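Local coordinates for protein myosin-I heavy chain (Dictyostelium discoideum, PDB 5EJY) that is an actin-based motor with ATPase activity that acts in the early steps of phagocytosis and adhesion, here represented by the first MyTH4-FERM unit of its tail, at residues L121-W126 against D158-V163; L67-S72 against A82-P87; E448-S453 against V467-E472. All blocks are in the same frame, centred on the assembly; numbering follows the deposited sequence.

Contact 1 (L121-W126 against D158-V163)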
# COMPACT_ATOMS: atom_id res chain seq x y z
N LEU A 121 -7.17 33.20 6.18
CA LEU A 121 -6.11 33.02 5.19
C LEU A 121 -4.92 32.29 5.81
O LEU A 121 -4.35 31.39 5.18
CB LEU A 121 -5.67 34.36 4.61
CG LEU A 121 -6.74 35.14 3.84
CD1 LEU A 121 -6.14 36.39 3.22
CD2 LEU A 121 -7.38 34.27 2.78
N ASN A 122 -4.56 32.68 7.03
CA ASN A 122 -3.46 32.05 7.74
C ASN A 122 -3.76 30.56 7.87
O ASN A 122 -2.89 29.71 7.71
CB ASN A 122 -3.27 32.68 9.13
CG ASN A 122 -1.81 32.66 9.62
OD1 ASN A 122 -0.88 32.91 8.85
ND2 ASN A 122 -1.62 32.36 10.91
N ILE A 123 -5.03 30.25 8.14
CA ILE A 123 -5.48 28.87 8.25
C ILE A 123 -5.28 28.09 6.94
O ILE A 123 -4.83 26.95 6.95
CB ILE A 123 -6.95 28.81 8.68
CG1 ILE A 123 -7.06 29.22 10.16
CG2 ILE A 123 -7.52 27.42 8.48
CD1 ILE A 123 -8.48 29.14 10.70
N ARG A 124 -5.64 28.72 5.82
CA ARG A 124 -5.42 28.12 4.50
C ARG A 124 -3.95 27.86 4.20
O ARG A 124 -3.59 26.82 3.64
CB ARG A 124 -6.02 29.00 3.41
CG ARG A 124 -7.54 28.92 3.33
CD ARG A 124 -7.97 27.52 2.93
NE ARG A 124 -9.41 27.35 2.99
CZ ARG A 124 -10.26 27.92 2.14
NH1 ARG A 124 -9.80 28.70 1.17
NH2 ARG A 124 -11.57 27.72 2.26
N VAL A 125 -3.09 28.82 4.55
CA VAL A 125 -1.66 28.64 4.30
C VAL A 125 -1.14 27.47 5.13
O VAL A 125 -0.33 26.69 4.66
CB VAL A 125 -0.81 29.89 4.60
CG1 VAL A 125 0.66 29.61 4.26
CG2 VAL A 125 -1.30 31.08 3.82
N TRP A 126 -1.61 27.36 6.37
CA TRP A 126 -1.13 26.27 7.23
C TRP A 126 -1.64 24.89 6.78
O TRP A 126 -0.95 23.88 6.97
CB TRP A 126 -1.41 26.56 8.71
CG TRP A 126 -0.34 27.44 9.30
CD1 TRP A 126 -0.37 28.80 9.47
CD2 TRP A 126 0.96 27.01 9.73
NE1 TRP A 126 0.81 29.24 10.01
CE2 TRP A 126 1.65 28.16 10.18
CE3 TRP A 126 1.60 25.77 9.80
CZ2 TRP A 126 2.95 28.10 10.68
CZ3 TRP A 126 2.88 25.71 10.29
CH2 TRP A 126 3.55 26.87 10.74
N ASP A 158 -0.66 32.77 20.61
CA ASP A 158 -1.18 33.15 19.29
C ASP A 158 -1.44 31.96 18.39
O ASP A 158 -1.29 30.80 18.79
CB ASP A 158 -0.28 34.15 18.57
CG ASP A 158 -1.03 34.95 17.52
OD2 ASP A 158 -1.34 34.39 16.44
N VAL A 159 -1.81 32.27 17.16
CA VAL A 159 -2.44 31.35 16.23
C VAL A 159 -3.66 30.66 16.83
O VAL A 159 -3.66 30.22 17.97
CB VAL A 159 -1.45 30.35 15.56
CG1 VAL A 159 -0.22 31.09 15.07
CG2 VAL A 159 -1.08 29.20 16.49
N SER A 160 -4.71 30.61 16.03
CA SER A 160 -5.89 29.86 16.36
C SER A 160 -5.52 28.42 16.68
O SER A 160 -4.38 27.97 16.44
CB SER A 160 -6.84 29.91 15.17
OG SER A 160 -6.12 29.68 13.96
N LYS A 161 -6.49 27.70 17.22
CA LYS A 161 -6.31 26.28 17.46
C LYS A 161 -5.99 25.59 16.13
O LYS A 161 -5.17 24.68 16.08
CB LYS A 161 -7.59 25.67 18.06
CG LYS A 161 -7.52 24.15 18.22
CD LYS A 161 -8.85 23.57 18.69
CE LYS A 161 -8.89 22.06 18.49
NZ LYS A 161 -7.71 21.38 19.11
N SER A 162 -6.63 26.03 15.06
CA SER A 162 -6.48 25.41 13.74
C SER A 162 -5.05 25.50 13.21
O SER A 162 -4.50 24.50 12.74
CB SER A 162 -7.48 26.02 12.75
OG SER A 162 -7.07 25.77 11.41
N VAL A 163 -4.45 26.69 13.29
CA VAL A 163 -3.06 26.85 12.90
C VAL A 163 -2.14 26.00 13.77
O VAL A 163 -1.22 25.37 13.27
CB VAL A 163 -2.61 28.32 12.93
CG1 VAL A 163 -1.10 28.41 12.86
CG2 VAL A 163 -3.26 29.09 11.80
O HOH W 1 -3.69 31.93 13.48
O HOH W 2 -4.81 25.36 9.44

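Contact 2 (L67-S72 against A82-P87)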
# COMPACT_ATOMS: atom_id res chain seq x y z
N LEU A 67 -2.01 31.52 -3.81
CA LEU A 67 -3.00 32.58 -3.65
C LEU A 67 -4.40 32.07 -3.93
O LEU A 67 -5.35 32.37 -3.19
CB LEU A 67 -2.68 33.75 -4.58
CG LEU A 67 -1.43 34.55 -4.21
CD1 LEU A 67 -1.14 35.62 -5.26
CD2 LEU A 67 -1.60 35.15 -2.84
N HIS A 68 -4.54 31.29 -5.00
CA HIS A 68 -5.84 30.74 -5.37
C HIS A 68 -6.44 29.87 -4.27
O HIS A 68 -7.63 29.96 -3.99
CB HIS A 68 -5.75 29.95 -6.67
CG HIS A 68 -7.08 29.55 -7.23
ND1 HIS A 68 -7.69 28.36 -6.90
CD2 HIS A 68 -7.91 30.19 -8.08
CE1 HIS A 68 -8.85 28.28 -7.53
NE2 HIS A 68 -9.01 29.38 -8.25
N TYR A 69 -5.62 29.01 -3.66
CA TYR A 69 -6.12 28.13 -2.60
C TYR A 69 -6.46 28.95 -1.36
O TYR A 69 -7.48 28.71 -0.71
CB TYR A 69 -5.11 27.04 -2.24
CG TYR A 69 -5.59 26.12 -1.14
CD1 TYR A 69 -5.25 26.35 0.19
CD2 TYR A 69 -6.39 25.03 -1.42
CE1 TYR A 69 -5.70 25.51 1.21
CE2 TYR A 69 -6.85 24.19 -0.41
CZ TYR A 69 -6.50 24.43 0.89
OH TYR A 69 -6.96 23.59 1.88
N MET A 70 -5.61 29.91 -1.04
CA MET A 70 -5.83 30.76 0.12
C MET A 70 -7.14 31.53 0.03
O MET A 70 -7.83 31.72 1.02
CB MET A 70 -4.67 31.75 0.28
CG MET A 70 -3.39 31.11 0.73
SD MET A 70 -2.05 32.29 0.79
CE MET A 70 -2.74 33.54 1.89
N ASN A 71 -7.48 31.95 -1.19
CA ASN A 71 -8.62 32.82 -1.44
C ASN A 71 -9.90 32.07 -1.78
O ASN A 71 -10.94 32.68 -1.98
CB ASN A 71 -8.29 33.79 -2.58
CG ASN A 71 -7.25 34.82 -2.19
OD1 ASN A 71 -7.13 35.16 -1.01
ND2 ASN A 71 -6.51 35.31 -3.17
N SER A 72 -9.83 30.74 -1.85
CA SER A 72 -10.96 29.97 -2.38
C SER A 72 -12.07 29.79 -1.35
O SER A 72 -11.82 29.75 -0.14
CB SER A 72 -10.50 28.62 -2.95
OG SER A 72 -10.02 27.77 -1.93
N ALA A 82 -12.52 17.97 -6.21
CA ALA A 82 -11.52 17.89 -7.25
C ALA A 82 -11.05 19.28 -7.67
O ALA A 82 -9.86 19.52 -7.87
CB ALA A 82 -12.05 17.13 -8.44
N ASP A 83 -12.00 20.20 -7.82
CA ASP A 83 -11.69 21.57 -8.17
C ASP A 83 -10.97 22.28 -7.02
O ASP A 83 -9.96 22.95 -7.21
CB ASP A 83 -12.97 22.32 -8.55
CG ASP A 83 -12.70 23.75 -8.99
OD1 ASP A 83 -11.68 23.98 -9.68
OD2 ASP A 83 -13.51 24.63 -8.65
N PHE A 84 -11.51 22.11 -5.81
CA PHE A 84 -10.94 22.73 -4.62
C PHE A 84 -9.46 22.38 -4.42
O PHE A 84 -8.67 23.22 -3.98
CB PHE A 84 -11.73 22.29 -3.39
CG PHE A 84 -11.25 22.90 -2.11
CD1 PHE A 84 -11.53 24.23 -1.82
CD2 PHE A 84 -10.52 22.15 -1.20
CE1 PHE A 84 -11.09 24.80 -0.64
CE2 PHE A 84 -10.08 22.72 -0.01
CZ PHE A 84 -10.36 24.05 0.27
N TYR A 85 -9.09 21.15 -4.72
CA TYR A 85 -7.73 20.69 -4.49
C TYR A 85 -6.81 20.80 -5.70
O TYR A 85 -5.61 20.57 -5.58
CB TYR A 85 -7.72 19.26 -3.94
CG TYR A 85 -8.20 19.21 -2.52
CD1 TYR A 85 -7.43 19.74 -1.50
CD2 TYR A 85 -9.43 18.65 -2.19
CE1 TYR A 85 -7.87 19.72 -0.18
CE2 TYR A 85 -9.88 18.61 -0.89
CZ TYR A 85 -9.09 19.15 0.11
OH TYR A 85 -9.52 19.11 1.41
N SER A 86 -7.37 21.16 -6.85
CA SER A 86 -6.57 21.26 -8.06
C SER A 86 -5.32 22.15 -7.94
O SER A 86 -4.25 21.77 -8.41
CB SER A 86 -7.43 21.66 -9.28
OG SER A 86 -8.01 22.95 -9.11
N PRO A 87 -5.44 23.33 -7.30
CA PRO A 87 -4.20 24.10 -7.15
C PRO A 87 -3.19 23.40 -6.24
O PRO A 87 -1.98 23.54 -6.45
CB PRO A 87 -4.67 25.42 -6.51
CG PRO A 87 -5.97 25.07 -5.84
CD PRO A 87 -6.60 24.03 -6.72
O HOH W 3 -8.98 25.94 -3.95

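Contact 3 (E448-S453 against V467-E472)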
# COMPACT_ATOMS: atom_id res chain seq x y z
N GLU A 448 10.14 -29.90 -10.26
CA GLU A 448 11.52 -29.62 -9.91
C GLU A 448 11.58 -28.74 -8.68
O GLU A 448 10.71 -27.91 -8.48
CB GLU A 448 12.23 -28.92 -11.08
CG GLU A 448 13.71 -28.73 -10.89
CD GLU A 448 14.45 -28.55 -12.21
OE1 GLU A 448 13.95 -29.06 -13.24
OE2 GLU A 448 15.51 -27.88 -12.22
N SER A 449 12.60 -28.94 -7.85
CA SER A 449 12.83 -28.08 -6.70
C SER A 449 14.09 -27.26 -6.90
O SER A 449 15.21 -27.78 -6.79
CB SER A 449 12.94 -28.89 -5.40
OG SER A 449 13.32 -28.05 -4.32
N VAL A 450 13.92 -25.99 -7.21
CA VAL A 450 15.04 -25.10 -7.49
C VAL A 450 15.59 -24.54 -6.18
O VAL A 450 14.83 -24.16 -5.29
CB VAL A 450 14.62 -23.98 -8.45
CG1 VAL A 450 15.78 -23.03 -8.70
CG2 VAL A 450 14.13 -24.59 -9.77
N LYS A 451 16.92 -24.50 -6.07
CA LYS A 451 17.57 -24.13 -4.81
C LYS A 451 17.80 -22.63 -4.63
O LYS A 451 18.31 -21.97 -5.53
CB LYS A 451 18.93 -24.84 -4.70
CG LYS A 451 18.88 -26.36 -4.74
CD LYS A 451 20.31 -26.90 -4.85
CE LYS A 451 20.32 -28.36 -5.28
NZ LYS A 451 19.56 -29.22 -4.34
N TYR A 452 17.47 -22.11 -3.45
CA TYR A 452 17.82 -20.74 -3.11
C TYR A 452 19.33 -20.56 -3.15
O TYR A 452 19.83 -19.48 -3.48
CB TYR A 452 17.30 -20.36 -1.71
CG TYR A 452 15.80 -20.33 -1.60
CD1 TYR A 452 15.05 -19.35 -2.25
CD2 TYR A 452 15.12 -21.28 -0.85
CE1 TYR A 452 13.65 -19.33 -2.15
CE2 TYR A 452 13.73 -21.26 -0.75
CZ TYR A 452 13.00 -20.28 -1.41
OH TYR A 452 11.63 -20.28 -1.32
N SER A 453 20.06 -21.63 -2.84
CA SER A 453 21.52 -21.55 -2.78
C SER A 453 22.15 -21.36 -4.16
O SER A 453 23.31 -20.98 -4.28
CB SER A 453 22.12 -22.78 -2.09
OG SER A 453 21.83 -23.95 -2.81
N VAL A 467 11.42 -12.84 -13.79
CA VAL A 467 12.56 -13.04 -12.90
C VAL A 467 13.35 -14.21 -13.48
O VAL A 467 12.78 -15.23 -13.85
CB VAL A 467 12.14 -13.38 -11.46
CG1 VAL A 467 13.37 -13.56 -10.57
CG2 VAL A 467 11.24 -12.26 -10.89
N SER A 468 14.66 -14.05 -13.54
CA SER A 468 15.54 -15.09 -14.07
C SER A 468 16.15 -15.91 -12.94
O SER A 468 16.93 -15.42 -12.13
CB SER A 468 16.61 -14.45 -14.94
OG SER A 468 16.01 -13.99 -16.14
N ILE A 469 15.75 -17.17 -12.89
CA ILE A 469 16.13 -18.05 -11.79
C ILE A 469 17.13 -19.07 -12.30
O ILE A 469 16.94 -19.64 -13.38
CB ILE A 469 14.88 -18.75 -11.25
CG1 ILE A 469 13.96 -17.72 -10.58
CG2 ILE A 469 15.26 -19.84 -10.28
CD1 ILE A 469 12.50 -17.98 -10.88
N ILE A 470 18.19 -19.30 -11.54
CA ILE A 470 19.25 -20.20 -11.99
C ILE A 470 18.98 -21.62 -11.55
O ILE A 470 18.73 -21.89 -10.37
CB ILE A 470 20.62 -19.76 -11.47
CG1 ILE A 470 20.88 -18.30 -11.82
CG2 ILE A 470 21.73 -20.66 -12.03
CD1 ILE A 470 21.05 -18.05 -13.29
N LEU A 471 19.02 -22.54 -12.51
CA LEU A 471 18.84 -23.96 -12.23
C LEU A 471 20.17 -24.63 -11.84
O LEU A 471 21.25 -24.03 -11.95
CB LEU A 471 18.19 -24.66 -13.42
CG LEU A 471 16.95 -23.90 -13.90
CD1 LEU A 471 16.36 -24.51 -15.17
CD2 LEU A 471 15.89 -23.84 -12.79
N GLU A 472 20.08 -25.86 -11.37
CA GLU A 472 21.27 -26.56 -10.88
C GLU A 472 22.34 -26.73 -11.97
O GLU A 472 23.54 -26.74 -11.67
CB GLU A 472 20.87 -27.91 -10.26
CG GLU A 472 22.05 -28.75 -9.76
CD GLU A 472 22.87 -28.07 -8.68
OE1 GLU A 472 22.27 -27.51 -7.73
OE2 GLU A 472 24.12 -28.09 -8.77
O HOH W 4 17.63 -26.84 -10.88
O HOH W 5 18.86 -24.36 -8.59

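Contact 1 (L121-W126 against D158-V163)
The capped N-terminal turn of helix 161-180 packs on helix 119-133 in the helical MyTH4 domain, with Val163 set against Asn122, Ile123 and Trp126. Val163 CG1 makes a CH-pi contact with the Trp126 indole: it stands 3.5 Å from the centroid of the five-membered ring, 14° off the ring normal, so the methyl sits over the face near CD1 and NE1. With CG1 anti to the backbone N (chi1 166°), the other methyl, CG2, is left to meet Asn122 ND2 at 3.8 Å and, more loosely, Ile123 CG1. Ile123 lays its branched side chain along the serines of the cap; its CG2 lies 3.4 Å from Ser162 OG, and its CG1 also touches Ser160 OG. Ser160 is the N-cap, its OG accepting a weak but nearly straight bond from Val163 N (168° at the hydrogen), which ties the residue that covers the indole to the start of its own helix. Two waters bridge the helices: one accepts from Ser160 N and, weakly, from Asn122 ND2, while the other donates to Ile123 O at 3.0 Å and is hydrogen-bonded to Ser162 OG. Leu150 and Thr153 of helix 143-155 also touch Trp126. Were Trp126 an alanine, Val163 CG1 would probably lose the ring face it rests on, with a gap opened between helices 119-133, 143-155 and 161-180. The direct contacts are van der Waals touches, some against serine hydroxyls or the Asn122 amide, with one CH-pi contact, and the polar links between the segments run through water.

Contact 2 (L67-S72 against A82-P87)
This is a largely apolar helix-helix contact inside the MyTH4 helical bundle, where the C-terminal end of helix 53-70 meets helix 81-97 at its Pro87 kink. Tyr69 and Phe84 carry it: their rings approach obliquely, planes at 54°, and Tyr69 CE2 comes within 3.6 Å of Phe84 CE2. Both side chains leave the backbone with CG anti to N (chi1 180° and -178°), which carries the two rings into the space between the helices. The Tyr69 hydroxyl bonds to Glu127, and Arg124 makes a cation-pi contact with the ring, so helix 119-133 also engages the phenol and probably limits its movement. Pro87 CG lies near the plane of the Tyr69 ring, at its edge, 4.2 Å from Tyr69 CB, and it also touches the His68 imidazole. Beyond the helix end, Ser72 turns its hydroxyl back, and OG donates to Tyr69 O at 3.0 Å. Ser72 OG also rests 3.4 Å from Phe84 CE1. A water completes the join, donating 2.9 Å to Ser72 OG and 2.7 Å to Phe84 O.

Contact 3 (E448-S453 against V467-E472)
Two sheets of the C-terminal lobe of the FERM domain meet here: strand 445-450, outermost in its four-stranded antiparallel sheet, and the end of strand 466-470, the middle strand of a three-stranded one. The touching parts run at 97° to each other, so side chains and waters, rather than strand pairing, join them. Glu448 comes first, its extended chain carrying the carboxylate across to Leu471. Its side chain crosses that of Leu471 at about a right angle, with Glu448 OE2 4.1 Å from Leu471 CD2. That oxygen accepts a 2.7 Å bond from a water which in turn accepts from Glu472 N, while Glu448 OE1 is taken by the Tyr423 hydroxyl; both carboxylate oxygens therefore have partners. Val450 follows as the apolar wedge, and its two methyls divide the partners between them. CG1, trans to the backbone N (chi1 178°), meets Ile469 CG2 at 3.6 Å and also touches Ile470 O. CG2 presses against Leu471 CD2, again at 3.6 Å. Ile436 and Ile438 of strand 435-440 touch Val450 too, and Leu421 and Tyr423 touch Leu471, so Val450 and Leu471 are also packed against that strand and a neighbouring loop, respectively. The strand has ended by Lys451, and Lys451 N gives a hydrogen bond to a second water, which donates to Ile470 O. The lysine side chain lies obliquely across Glu472, but contact is made by its CD and CE methylenes: NZ is 4.7 Å from Glu472 OE1, so opposite charges are near without their charged atoms touching, and some electrostatic attraction is likely. Glu472 OE1 takes its hydrogen bond from Asn454 ND2, and Lys451 CE lies 3.2 Å from that same oxygen.

Overall arrangement
From the N terminus, contact 2 closes first, a short loop of nine residues that joins helix 53-70 to helix 81-97. Contact 1 follows and closes a longer, largely helical loop between helices 119-133 and 161-180. The two loops are in series, neither nested nor crossed, yet they touch: Arg124 NH1 reaches Ser72 O and Tyr69 O at the end of helix 53-70, while Leu121 and Val125 pack on Met70. Helix 119-133 thus links both contacts within the MyTH4 domain. Contact 3 comes last, a short loop between two sheets of the FERM domain, its centre about 59 Å from that of contact 1 and about 54 Å from that of contact 2.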